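Antifreeze protein (Uncultured bacterium, PDB 6EIO) binds ice as an antifreeze protein, probably through two faces of its beta-solenoid. Local coordinates at residues Gly41-Asn46 with Asn216-Met221; Gly57-Thr62 with Ile82-Lys87; Phe36-Gly41 with Asn224-Pro229; Lys191-Ala196 with Arg211-Asn216. One frame throughout, in Å; residues are numbered along the deposited sequence. Where two conformers were deposited one is given.

Contact 1: residues Gly41-Asn46 with Asn216-Met221; sequences GSSVTN and NGAVTM
The two segments, Gly41-Asn46 and Asn216-Met221, run side by side in the same direction and become parallel strands at 43-46 and 219-221, with 6° between them. At the start of the pairing, Gly217 O accepts two backbone bonds. Gly41 N approaches nearly head-on to the carbonyl at 3.0 Å, while Ser42 N stands above the carbonyl plane at 2.9 Å. Further on, Val219 N bonds to Ser43 O, Thr45 N to Val219 O and Met221 N to Thr45 O. Val44 and Val219 turn to the buried face, as do Asn46 and Met221. Thr45 and Thr220 sit level on the outer face. Both threonines set OG1 opposite the carbonyl carbon (chi1 -60° and -58°), which leaves Thr45 OG1 and Thr220 OG1 side by side, 5.0 Å apart. Outward-facing threonines of this kind are consistent with an ice-binding face. Near Ala218, Ser43 OG lies 3.7 Å from Ala218 CB. The inner Asn46 rests its OD1 3.5 Å from Met221 CB. That OD1 is bonded to Thr50 OG1, and Asn46 ND2 to Gly48 O and Gly66 O. In the sheet, strand 43-47 lies between 63-65 and 219-222, and strand 200-202 follows on the far side of 219-222.

Contact 2: residues Gly57-Thr62 with Ile82-Lys87; sequences GLSPGT and IANQAK
Ser59 joins the loop after strand 55-58 to helix 81-99 through two polar bonds. This helix lies alongside the beta-solenoid, an arrangement known in this ice-binding family. Lys87 NZ donates to Ser59 O at 2.8 Å, tilted 17° from the carbonyl plane. The same NZ bonds to Arg215 O, so the one ammonium group ties the helix to two separate parts of the solenoid. Ser59 OG donates to Asn84 OD1 at 2.8 Å, with the hydroxyl tilted 33° from the plane of the amide carbonyl. The chi1 of Ser59, 170°, turns OG opposite the backbone N and toward that amide. Lys87 is bent at chi2, chi3 and chi4, so its chain curls around the Ser59 carbonyl instead of reaching straight out. Lys87 CD comes 3.3 Å from Ser59 O on the way to NZ. A methionine in place of Lys87 would probably leave both Ser59 O and Arg215 O without this donor and loosen the hold of the helix on the loop. Packing continues outward from these bonds. Lys87 CG lies 3.7 Å from Ser59 CB. The peptide bond before Pro60 is cis, and Pro60 CD is 4.2 Å from Lys87 NZ. One turn earlier in the helix, Ala83 fills in beside the strand end: Ala83 CB sits 4.0 Å from Leu58 O and 4.2 Å from Ser59 CB.

Contact 3: residues Phe36-Gly41 with Asn224-Pro229; sequences FAVIAG and NTFVLP
The interior of the beta-solenoid is where Val38 meets Phe226, and a corner of the coil is where Ala37 meets Leu228; these side chains come from two separate parts of the coil wall. The two segments do not pair as strands, and the contact is apolar. Val38 places one methyl over a face of the Phe226 ring. Val38 CG2 is 4.0 Å from the ring centroid and 17° off the ring normal, a CH-pi contact. The methyl is displaced toward the rim, and its nearest ring atom is Phe226 CD2 at 3.8 Å. With chi1 at 176°, Val38 holds CG2 opposite its carbonyl carbon, and this branch, not CG1, reaches the ring. Ala37 is at the corner where the chain turns from one face to the next. Its methyl packs on the start of the aromatic side chain, with Ala37 CB 4.4 Å from Phe226 CB. On its other flank, Leu228 CD2 lies 4.3 Å from Ala37 CB. That leucine methyl also comes to 3.4 Å from Phe36 O, so a methyl borders the backbone carbonyl at the corner. Phe226 meets the Phe202 ring edge-to-face and touches Met221 and Leu208. Strand 207-214 pairs with both 36-40 and 225-227, linking them. Strand 36-40 also pairs with 55-58, and helix 81-99 packs on Phe36 and Ile39.

Contact 4: residues Lys191-Ala196 with Arg211-Asn216; sequences KGTVIA and RALARN. With SO4 (sulfate ion), chain F.
Leu213 N donates to Val194 O at 2.8 Å, nearly in line with the carbonyl, in the middle of a parallel strand pair. Further backbone bonds continue this ladder on both sides, from Arg211 N to Gly192 O through to Arg215 N to Ala196 O. Arg211 adds a side-chain bond. Its NH1 gives 2.8 Å to Thr193 OG1, which lies at the edge of the guanidinium and 5° out of its plane. The bond is bent, with 134° at the hydrogen. Arg211 is extended from CG to NE, then turns at chi4 (77°), which points NH1 edge-on at Thr193 OG1. Its NH2 bonds to Asn34 O. A leucine replacing Arg211 would probably leave Thr193 OG1, on a buried residue, and Asn34 O without these donors. Beside this pair, Thr193 CG2 packs on Leu213 CD1 at 3.8 Å. Val194, Ala212 and Ala214 touch Ile200 on the other face, where Ala196 meets Val178. At the strand end, Arg215 NH2 bonds to sulfate O3 at 2.8 Å, almost straight. The sulfate is probably from the crystallisation liquor. Arg215 also makes a cation-pi contact with Tyr94. Such in-register parallel pairing is typical of the stacked strands of a beta-solenoid.

In the fold
Contacts 1 and 4 are parallel strand pairs, held mainly by backbone bonds. Contact 4 is buried near the centre of the chain, while contact 1 has an exposed threonine face. Contact 3 is buried too, but it fills the interior with apolar side chains. Contact 2 lies furthest out and relies on polar side chains to fix the helix. Contact 3 touches contact 4 through strand 36-40, with Ile39 O bonded to Ala214 N. Lys87 NZ links contacts 2 and 4. Gly41 O, bonded to Gly61 N, links contacts 1 and 2. In contact 1 strands far apart in sequence pair as neighbours. In contact 3 such strands meet through side chains, without pairing.

Contact 1: residues Gly41-Asn46 with Asn216-Met221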
loop_
_atom_site.group_PDB
_atom_site.type_symbol
_atom_site.label_atom_id
_atom_site.label_comp_id
_atom_site.label_asym_id
_atom_site.label_seq_id
_atom_site.Cartn_x
_atom_site.Cartn_y
_atom_site.Cartn_z
ATOM N N GLY A 41 2.289 -11.036 8.617
ATOM C CA GLY A 41 2.016 -12.441 8.847
ATOM C C GLY A 41 3.045 -13.130 9.725
ATOM O O GLY A 41 2.691 -13.754 10.726
ATOM N N SER A 42 4.320 -13.043 9.359
ATOM C CA SER A 42 5.324 -13.838 10.044
ATOM C C SER A 42 5.943 -13.126 11.243
ATOM O O SER A 42 6.151 -13.757 12.284
ATOM C CB SER A 42 6.405 -14.284 9.051
ATOM O OG SER A 42 7.030 -13.168 8.446
ATOM N N SER A 43 6.261 -11.835 11.113
ATOM C CA SER A 43 6.857 -11.060 12.194
ATOM C C SER A 43 6.835 -9.592 11.795
ATOM O O SER A 43 6.586 -9.238 10.640
ATOM C CB SER A 43 8.288 -11.509 12.496
ATOM O OG SER A 43 9.152 -11.222 11.411
ATOM N N VAL A 44 7.112 -8.750 12.781
ATOM C CA VAL A 44 7.359 -7.326 12.586
ATOM C C VAL A 44 8.685 -6.990 13.249
ATOM O O VAL A 44 8.928 -7.397 14.387
ATOM C CB VAL A 44 6.241 -6.461 13.190
ATOM C CG1 VAL A 44 6.585 -4.982 13.051
ATOM C CG2 VAL A 44 4.912 -6.778 12.522
ATOM N N THR A 45 9.526 -6.232 12.556
ATOM C CA THR A 45 10.785 -5.775 13.124
ATOM C C THR A 45 10.905 -4.283 12.894
ATOM O O THR A 45 10.771 -3.819 11.765
ATOM C CB THR A 45 11.992 -6.487 12.482
ATOM O OG1 THR A 45 11.896 -7.897 12.685
ATOM C CG2 THR A 45 13.304 -6.012 13.085
ATOM N N ASN A 46 11.195 -3.545 13.953
ATOM C CA ASN A 46 11.393 -2.117 13.879
ATOM C C ASN A 46 12.728 -1.730 14.496
ATOM O O ASN A 46 13.161 -2.289 15.505
ATOM C CB ASN A 46 10.306 -1.380 14.633
ATOM C CG ASN A 46 10.545 0.092 14.603
ATOM O OD1 ASN A 46 10.485 0.694 13.528
ATOM N ND2 ASN A 46 10.921 0.673 15.749
ATOM N N ASN A 216 1.898 -13.048 4.146
ATOM C CA ASN A 216 2.596 -14.212 4.667
ATOM C C ASN A 216 3.962 -13.908 5.243
ATOM O O ASN A 216 4.479 -14.713 6.025
ATOM C CB ASN A 216 2.667 -15.296 3.594
ATOM C CG ASN A 216 1.289 -15.793 3.231
ATOM O OD1 ASN A 216 0.365 -15.794 4.060
ATOM N ND2 ASN A 216 1.121 -16.197 1.988
ATOM N N GLY A 217 4.550 -12.770 4.887
ATOM C CA GLY A 217 5.856 -12.391 5.359
ATOM C C GLY A 217 5.829 -11.303 6.407
ATOM O O GLY A 217 4.873 -11.170 7.183
ATOM N N ALA A 218 6.923 -10.563 6.449
ATOM C CA ALA A 218 7.225 -9.668 7.546
ATOM C C ALA A 218 7.122 -8.222 7.106
ATOM O O ALA A 218 7.379 -7.893 5.939
ATOM C CB ALA A 218 8.650 -9.908 8.030
ATOM N N VAL A 219 6.836 -7.346 8.062
ATOM C CA VAL A 219 7.005 -5.913 7.869
ATOM C C VAL A 219 8.218 -5.464 8.671
ATOM O O VAL A 219 8.293 -5.686 9.887
ATOM C CB VAL A 219 5.750 -5.105 8.233
ATOM C CG1 VAL A 219 6.029 -3.619 8.067
ATOM C CG2 VAL A 219 4.594 -5.501 7.331
ATOM N N THR A 220 9.160 -4.831 7.969
ATOM C CA THR A 220 10.383 -4.297 8.547
ATOM C C THR A 220 10.357 -2.779 8.401
ATOM O O THR A 220 10.064 -2.267 7.321
ATOM C CB THR A 220 11.611 -4.892 7.849
ATOM O OG1 THR A 220 11.578 -6.317 7.960
ATOM C CG2 THR A 220 12.910 -4.385 8.440
ATOM N N MET A 221 10.660 -2.084 9.495
ATOM C CA MET A 221 10.561 -0.641 9.570
ATOM C C MET A 221 11.829 -0.072 10.194
ATOM O O MET A 221 12.460 -0.700 11.054
ATOM C CB MET A 221 9.319 -0.250 10.410
ATOM C CG MET A 221 7.993 -0.590 9.730
ATOM S SD MET A 221 6.575 -0.504 10.853
ATOM C CE MET A 221 6.915 -1.925 11.873
#

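Contact 2: residues Gly57-Thr62 with Ile82-Lys87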
loop_
_atom_site.group_PDB
_atom_site.type_symbol
_atom_site.label_atom_id
_atom_site.label_comp_id
_atom_site.label_asym_id
_atom_site.label_seq_id
_atom_site.Cartn_x
_atom_site.Cartn_y
_atom_site.Cartn_z
ATOM N N GLY A 57 -1.262 -5.053 13.337
ATOM C CA GLY A 57 -1.679 -6.438 13.448
ATOM C C GLY A 57 -0.593 -7.417 13.045
ATOM O O GLY A 57 0.206 -7.153 12.139
ATOM N N LEU A 58 -0.613 -8.588 13.685
ATOM C CA LEU A 58 0.289 -9.688 13.363
ATOM C C LEU A 58 -0.453 -10.991 13.607
ATOM O O LEU A 58 -0.979 -11.213 14.699
ATOM C CB LEU A 58 1.556 -9.622 14.225
ATOM C CG LEU A 58 2.516 -10.793 14.057
ATOM C CD1 LEU A 58 3.112 -10.862 12.652
ATOM C CD2 LEU A 58 3.617 -10.706 15.104
ATOM N N SER A 59 -0.472 -11.856 12.592
ATOM C CA SER A 59 -1.057 -13.185 12.717
ATOM C C SER A 59 -0.667 -13.936 11.461
ATOM O O SER A 59 -0.783 -13.363 10.375
ATOM C CB SER A 59 -2.578 -13.082 12.797
ATOM O OG SER A 59 -3.164 -14.368 12.678
ATOM N N PRO A 60 -0.234 -15.206 11.539
ATOM C CA PRO A 60 -0.185 -16.064 12.730
ATOM C C PRO A 60 1.121 -15.966 13.521
ATOM O O PRO A 60 1.257 -16.654 14.535
ATOM C CB PRO A 60 -0.318 -17.461 12.124
ATOM C CG PRO A 60 0.388 -17.325 10.805
ATOM C CD PRO A 60 0.043 -15.964 10.304
ATOM N N GLY A 61 2.079 -15.166 13.068
ATOM C CA GLY A 61 3.323 -14.993 13.795
ATOM C C GLY A 61 3.117 -14.335 15.151
ATOM O O GLY A 61 2.050 -13.811 15.464
ATOM N N THR A 62 4.177 -14.355 15.968
ATOM C CA THR A 62 4.084 -13.858 17.335
ATOM C C THR A 62 5.027 -12.709 17.672
ATOM O O THR A 62 4.765 -11.984 18.648
ATOM C CB THR A 62 4.353 -15.003 18.325
ATOM O OG1 THR A 62 5.643 -15.566 18.064
ATOM C CG2 THR A 62 3.291 -16.085 18.189
ATOM N N ILE A 82 -9.561 -9.748 16.092
ATOM C CA ILE A 82 -9.510 -8.757 15.027
ATOM C C ILE A 82 -8.352 -9.048 14.075
ATOM O O ILE A 82 -8.530 -8.985 12.847
ATOM C CB ILE A 82 -9.471 -7.319 15.602
ATOM C CG1 ILE A 82 -10.791 -6.985 16.272
ATOM C CG2 ILE A 82 -9.132 -6.311 14.524
ATOM C CD1 ILE A 82 -10.824 -5.667 16.998
ATOM N N ALA A 83 -7.161 -9.363 14.598
ATOM C CA ALA A 83 -6.049 -9.652 13.693
ATOM C C ALA A 83 -6.349 -10.864 12.827
ATOM O O ALA A 83 -6.033 -10.874 11.629
ATOM C CB ALA A 83 -4.745 -9.888 14.448
ATOM N N ASN A 84 -6.924 -11.911 13.418
ATOM C CA ASN A 84 -7.160 -13.118 12.641
ATOM C C ASN A 84 -8.167 -12.852 11.526
ATOM O O ASN A 84 -7.998 -13.321 10.393
ATOM C CB ASN A 84 -7.626 -14.251 13.551
ATOM C CG ASN A 84 -6.517 -14.767 14.463
ATOM O OD1 ASN A 84 -5.353 -14.385 14.383
ATOM N ND2 ASN A 84 -6.916 -15.616 15.386
ATOM N N GLN A 85 -9.229 -12.094 11.822
ATOM C CA GLN A 85 -10.188 -11.756 10.777
ATOM C C GLN A 85 -9.542 -10.850 9.731
ATOM O O GLN A 85 -9.814 -10.974 8.527
ATOM C CB GLN A 85 -11.445 -11.104 11.358
ATOM C CG GLN A 85 -12.534 -10.918 10.313
ATOM C CD GLN A 85 -13.035 -12.225 9.760
ATOM O OE1 GLN A 85 -13.388 -13.123 10.524
ATOM N NE2 GLN A 85 -13.084 -12.348 8.444
ATOM N N ALA A 86 -8.674 -9.936 10.167
ATOM C CA ALA A 86 -8.034 -9.038 9.217
ATOM C C ALA A 86 -7.159 -9.810 8.235
ATOM O O ALA A 86 -7.086 -9.437 7.063
ATOM C CB ALA A 86 -7.238 -7.968 9.955
ATOM N N LYS A 87 -6.504 -10.887 8.672
ATOM C CA LYS A 87 -5.733 -11.694 7.712
ATOM C C LYS A 87 -6.640 -12.313 6.662
ATOM O O LYS A 87 -6.311 -12.317 5.469
ATOM C CB LYS A 87 -4.927 -12.797 8.396
ATOM C CG LYS A 87 -3.891 -12.325 9.402
ATOM C CD LYS A 87 -2.923 -11.275 8.894
ATOM C CE LYS A 87 -2.155 -11.686 7.625
ATOM N NZ LYS A 87 -1.543 -13.056 7.736
#

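Contact 3: residues Phe36-Gly41 with Asn224-Pro229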
loop_
_atom_site.group_PDB
_atom_site.type_symbol
_atom_site.label_atom_id
_atom_site.label_comp_id
_atom_site.label_asym_id
_atom_site.label_seq_id
_atom_site.Cartn_x
_atom_site.Cartn_y
_atom_site.Cartn_z
ATOM N N PHE A 36 -6.399 -0.666 10.325
ATOM C CA PHE A 36 -4.985 -0.966 10.491
ATOM C C PHE A 36 -4.134 -0.128 9.545
ATOM O O PHE A 36 -4.409 -0.060 8.344
ATOM C CB PHE A 36 -4.683 -2.431 10.180
ATOM C CG PHE A 36 -5.123 -3.391 11.261
ATOM C CD1 PHE A 36 -4.249 -3.716 12.284
ATOM C CD2 PHE A 36 -6.393 -3.965 11.234
ATOM C CE1 PHE A 36 -4.638 -4.601 13.277
ATOM C CE2 PHE A 36 -6.769 -4.866 12.216
ATOM C CZ PHE A 36 -5.889 -5.176 13.243
ATOM N N ALA A 37 -3.064 0.455 10.099
ATOM C CA ALA A 37 -2.000 1.019 9.275
ATOM C C ALA A 37 -1.016 -0.041 8.785
ATOM O O ALA A 37 -0.444 0.120 7.696
ATOM C CB ALA A 37 -1.256 2.100 10.052
ATOM N N VAL A 38 -0.771 -1.078 9.592
ATOM C CA VAL A 38 0.241 -2.087 9.300
ATOM C C VAL A 38 -0.283 -3.441 9.750
ATOM O O VAL A 38 -0.776 -3.561 10.878
ATOM C CB VAL A 38 1.565 -1.772 10.028
ATOM C CG1 VAL A 38 2.585 -2.890 9.777
ATOM C CG2 VAL A 38 2.136 -0.425 9.584
ATOM N N ILE A 39 -0.162 -4.451 8.887
ATOM C CA ILE A 39 -0.432 -5.844 9.232
ATOM C C ILE A 39 0.693 -6.689 8.652
ATOM O O ILE A 39 1.120 -6.451 7.519
ATOM C CB ILE A 39 -1.777 -6.361 8.647
ATOM C CG1 ILE A 39 -2.946 -5.591 9.245
ATOM C CG2 ILE A 39 -1.907 -7.870 8.833
ATOM C CD1 ILE A 39 -4.314 -5.982 8.712
ATOM N N ALA A 40 1.153 -7.679 9.417
ATOM C CA ALA A 40 2.109 -8.658 8.930
ATOM C C ALA A 40 1.626 -10.067 9.245
ATOM O O ALA A 40 0.720 -10.282 10.059
ATOM C CB ALA A 40 3.492 -8.423 9.548
ATOM N N GLY A 41 2.289 -11.036 8.617
ATOM C CA GLY A 41 2.016 -12.441 8.847
ATOM C C GLY A 41 3.045 -13.130 9.725
ATOM O O GLY A 41 2.691 -13.754 10.726
ATOM N N ASN A 224 10.227 5.165 10.566
ATOM C CA ASN A 224 9.197 5.527 9.607
ATOM C C ASN A 224 8.041 6.281 10.249
ATOM O O ASN A 224 7.821 6.216 11.458
ATOM C CB ASN A 224 8.647 4.264 8.933
ATOM C CG ASN A 224 9.736 3.478 8.267
ATOM O OD1 ASN A 224 9.982 2.317 8.611
ATOM N ND2 ASN A 224 10.413 4.125 7.322
ATOM N N THR A 225 7.259 6.956 9.403
ATOM C CA THR A 225 5.994 7.542 9.821
ATOM C C THR A 225 4.874 6.894 9.022
ATOM O O THR A 225 4.871 6.963 7.792
ATOM C CB THR A 225 5.975 9.048 9.583
ATOM O OG1 THR A 225 7.089 9.603 10.264
ATOM C CG2 THR A 225 4.661 9.672 10.070
ATOM N N PHE A 226 3.919 6.291 9.728
ATOM C CA PHE A 226 2.734 5.694 9.113
ATOM C C PHE A 226 1.495 6.418 9.621
ATOM O O PHE A 226 1.315 6.558 10.839
ATOM C CB PHE A 226 2.598 4.212 9.519
ATOM C CG PHE A 226 3.670 3.315 8.980
ATOM C CD1 PHE A 226 4.847 3.098 9.684
ATOM C CD2 PHE A 226 3.474 2.663 7.771
ATOM C CE1 PHE A 226 5.824 2.242 9.171
ATOM C CE2 PHE A 226 4.453 1.838 7.242
ATOM C CZ PHE A 226 5.630 1.629 7.931
ATOM N N VAL A 227 0.638 6.840 8.698
ATOM C CA VAL A 227 -0.695 7.326 9.028
ATOM C C VAL A 227 -1.668 6.709 8.039
ATOM O O VAL A 227 -1.299 6.348 6.919
ATOM C CB VAL A 227 -0.820 8.868 8.970
ATOM C CG1 VAL A 227 0.151 9.534 9.948
ATOM C CG2 VAL A 227 -0.629 9.401 7.543
ATOM N N LEU A 228 -2.929 6.622 8.443
ATOM C CA LEU A 228 -3.982 6.175 7.538
ATOM C C LEU A 228 -4.321 7.265 6.523
ATOM O O LEU A 228 -4.034 8.442 6.733
ATOM C CB LEU A 228 -5.226 5.803 8.342
ATOM C CG LEU A 228 -5.054 4.549 9.195
ATOM C CD1 LEU A 228 -6.214 4.397 10.162
ATOM C CD2 LEU A 228 -4.966 3.306 8.312
ATOM N N PRO A 229 -4.933 6.883 5.396
ATOM C CA PRO A 229 -5.403 7.882 4.438
ATOM C C PRO A 229 -6.257 8.950 5.100
ATOM O O PRO A 229 -7.045 8.675 6.014
ATOM C CB PRO A 229 -6.216 7.055 3.429
ATOM C CG PRO A 229 -5.579 5.704 3.457
ATOM C CD PRO A 229 -5.205 5.515 4.922
#

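Contact 4: residues Lys191-Ala196 with Arg211-Asn216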
loop_
_atom_site.group_PDB
_atom_site.type_symbol
_atom_site.label_atom_id
_atom_site.label_comp_id
_atom_site.label_asym_id
_atom_site.label_seq_id
_atom_site.Cartn_x
_atom_site.Cartn_y
_atom_site.Cartn_z
ATOM N N LYS A 191 2.126 6.402 -0.837
ATOM C CA LYS A 191 0.713 6.546 -0.530
ATOM C C LYS A 191 -0.053 5.356 -1.088
ATOM O O LYS A 191 0.315 4.789 -2.123
ATOM C CB LYS A 191 0.106 7.813 -1.148
ATOM C CG LYS A 191 0.701 9.134 -0.687
ATOM C CD LYS A 191 -0.092 10.289 -1.293
ATOM C CE LYS A 191 0.417 11.673 -0.942
ATOM N NZ LYS A 191 0.305 11.981 0.510
ATOM N N GLY A 192 -1.159 5.040 -0.412
ATOM C CA GLY A 192 -2.079 4.007 -0.834
ATOM C C GLY A 192 -1.974 2.757 0.032
ATOM O O GLY A 192 -1.179 2.655 0.966
ATOM N N THR A 193 -2.815 1.779 -0.316
ATOM C CA THR A 193 -2.859 0.504 0.380
ATOM C C THR A 193 -2.017 -0.501 -0.386
ATOM O O THR A 193 -2.339 -0.830 -1.534
ATOM C CB THR A 193 -4.309 0.034 0.529
ATOM O OG1 THR A 193 -4.999 0.913 1.402
ATOM C CG2 THR A 193 -4.374 -1.363 1.110
ATOM N N VAL A 194 -0.949 -0.967 0.244
ATOM C CA VAL A 194 -0.039 -1.959 -0.332
ATOM C C VAL A 194 -0.416 -3.316 0.256
ATOM O O VAL A 194 -0.359 -3.489 1.475
ATOM C CB VAL A 194 1.428 -1.610 -0.013
ATOM C CG1 VAL A 194 2.349 -2.664 -0.602
ATOM C CG2 VAL A 194 1.772 -0.223 -0.535
ATOM N N ILE A 195 -0.817 -4.255 -0.596
ATOM C CA ILE A 195 -1.175 -5.598 -0.161
ATOM C C ILE A 195 -0.193 -6.551 -0.818
ATOM O O ILE A 195 -0.282 -6.788 -2.028
ATOM C CB ILE A 195 -2.616 -5.988 -0.495
ATOM C CG1 ILE A 195 -3.599 -4.850 -0.228
ATOM C CG2 ILE A 195 -2.968 -7.239 0.303
ATOM C CD1 ILE A 195 -5.026 -5.188 -0.587
ATOM N N ALA A 196 0.757 -7.057 -0.037
ATOM C CA ALA A 196 1.819 -7.907 -0.550
ATOM C C ALA A 196 1.603 -9.346 -0.104
ATOM O O ALA A 196 1.208 -9.611 1.042
ATOM C CB ALA A 196 3.191 -7.454 -0.073
ATOM N N ARG A 211 -1.637 2.040 3.928
ATOM C CA ARG A 211 -1.534 0.842 4.754
ATOM C C ARG A 211 -0.479 -0.059 4.154
ATOM O O ARG A 211 -0.371 -0.173 2.926
ATOM C CB ARG A 211 -2.841 0.041 4.796
ATOM C CG ARG A 211 -4.023 0.844 5.265
ATOM C CD ARG A 211 -5.272 -0.019 5.278
ATOM N NE ARG A 211 -6.437 0.766 5.658
ATOM C CZ ARG A 211 -7.063 1.596 4.838
ATOM N NH1 ARG A 211 -6.649 1.735 3.572
ATOM N NH2 ARG A 211 -8.120 2.277 5.268
ATOM N N ALA A 212 0.245 -0.755 5.028
ATOM C CA ALA A 212 1.215 -1.775 4.628
ATOM C C ALA A 212 0.696 -3.106 5.146
ATOM O O ALA A 212 0.775 -3.371 6.344
ATOM C CB ALA A 212 2.589 -1.461 5.192
ATOM N N LEU A 213 0.155 -3.922 4.235
ATOM C CA LEU A 213 -0.559 -5.152 4.590
ATOM C C LEU A 213 0.189 -6.328 3.951
ATOM O O LEU A 213 0.055 -6.574 2.747
ATOM C CB LEU A 213 -2.011 -5.078 4.105
ATOM C CG LEU A 213 -2.775 -3.822 4.526
ATOM C CD1 LEU A 213 -4.181 -3.832 3.956
ATOM C CD2 LEU A 213 -2.817 -3.632 6.049
ATOM N N ALA A 214 0.984 -7.028 4.755
ATOM C CA ALA A 214 1.747 -8.173 4.298
ATOM C C ALA A 214 1.032 -9.445 4.745
ATOM O O ALA A 214 0.738 -9.627 5.927
ATOM C CB ALA A 214 3.163 -8.134 4.867
ATOM N N ARG A 215 0.750 -10.320 3.787
ATOM C CA ARG A 215 -0.009 -11.524 4.089
ATOM C C ARG A 215 0.835 -12.574 4.801
ATOM O O ARG A 215 0.514 -12.990 5.920
ATOM C CB ARG A 215 -0.618 -12.112 2.820
ATOM C CG ARG A 215 -1.760 -11.261 2.268
ATOM C CD ARG A 215 -2.386 -11.881 1.020
ATOM N NE ARG A 215 -2.808 -13.261 1.280
ATOM C CZ ARG A 215 -3.052 -14.172 0.356
ATOM N NH1 ARG A 215 -2.997 -13.838 -0.918
ATOM N NH2 ARG A 215 -3.347 -15.412 0.718
ATOM N N ASN A 216 1.898 -13.048 4.146
ATOM C CA ASN A 216 2.596 -14.212 4.667
ATOM C C ASN A 216 3.962 -13.908 5.243
ATOM O O ASN A 216 4.479 -14.713 6.025
ATOM C CB ASN A 216 2.667 -15.296 3.594
ATOM C CG ASN A 216 1.289 -15.793 3.231
ATOM O OD1 ASN A 216 0.365 -15.794 4.060
ATOM N ND2 ASN A 216 1.121 -16.197 1.988
HETATM S S SO4 F . -5.356 -18.206 -0.979
HETATM O O1 SO4 F . -5.222 -19.467 -1.710
HETATM O O2 SO4 F . -6.521 -17.472 -1.481
HETATM O O3 SO4 F . -4.133 -17.421 -1.121
HETATM O O4 SO4 F . -5.558 -18.523 0.437
#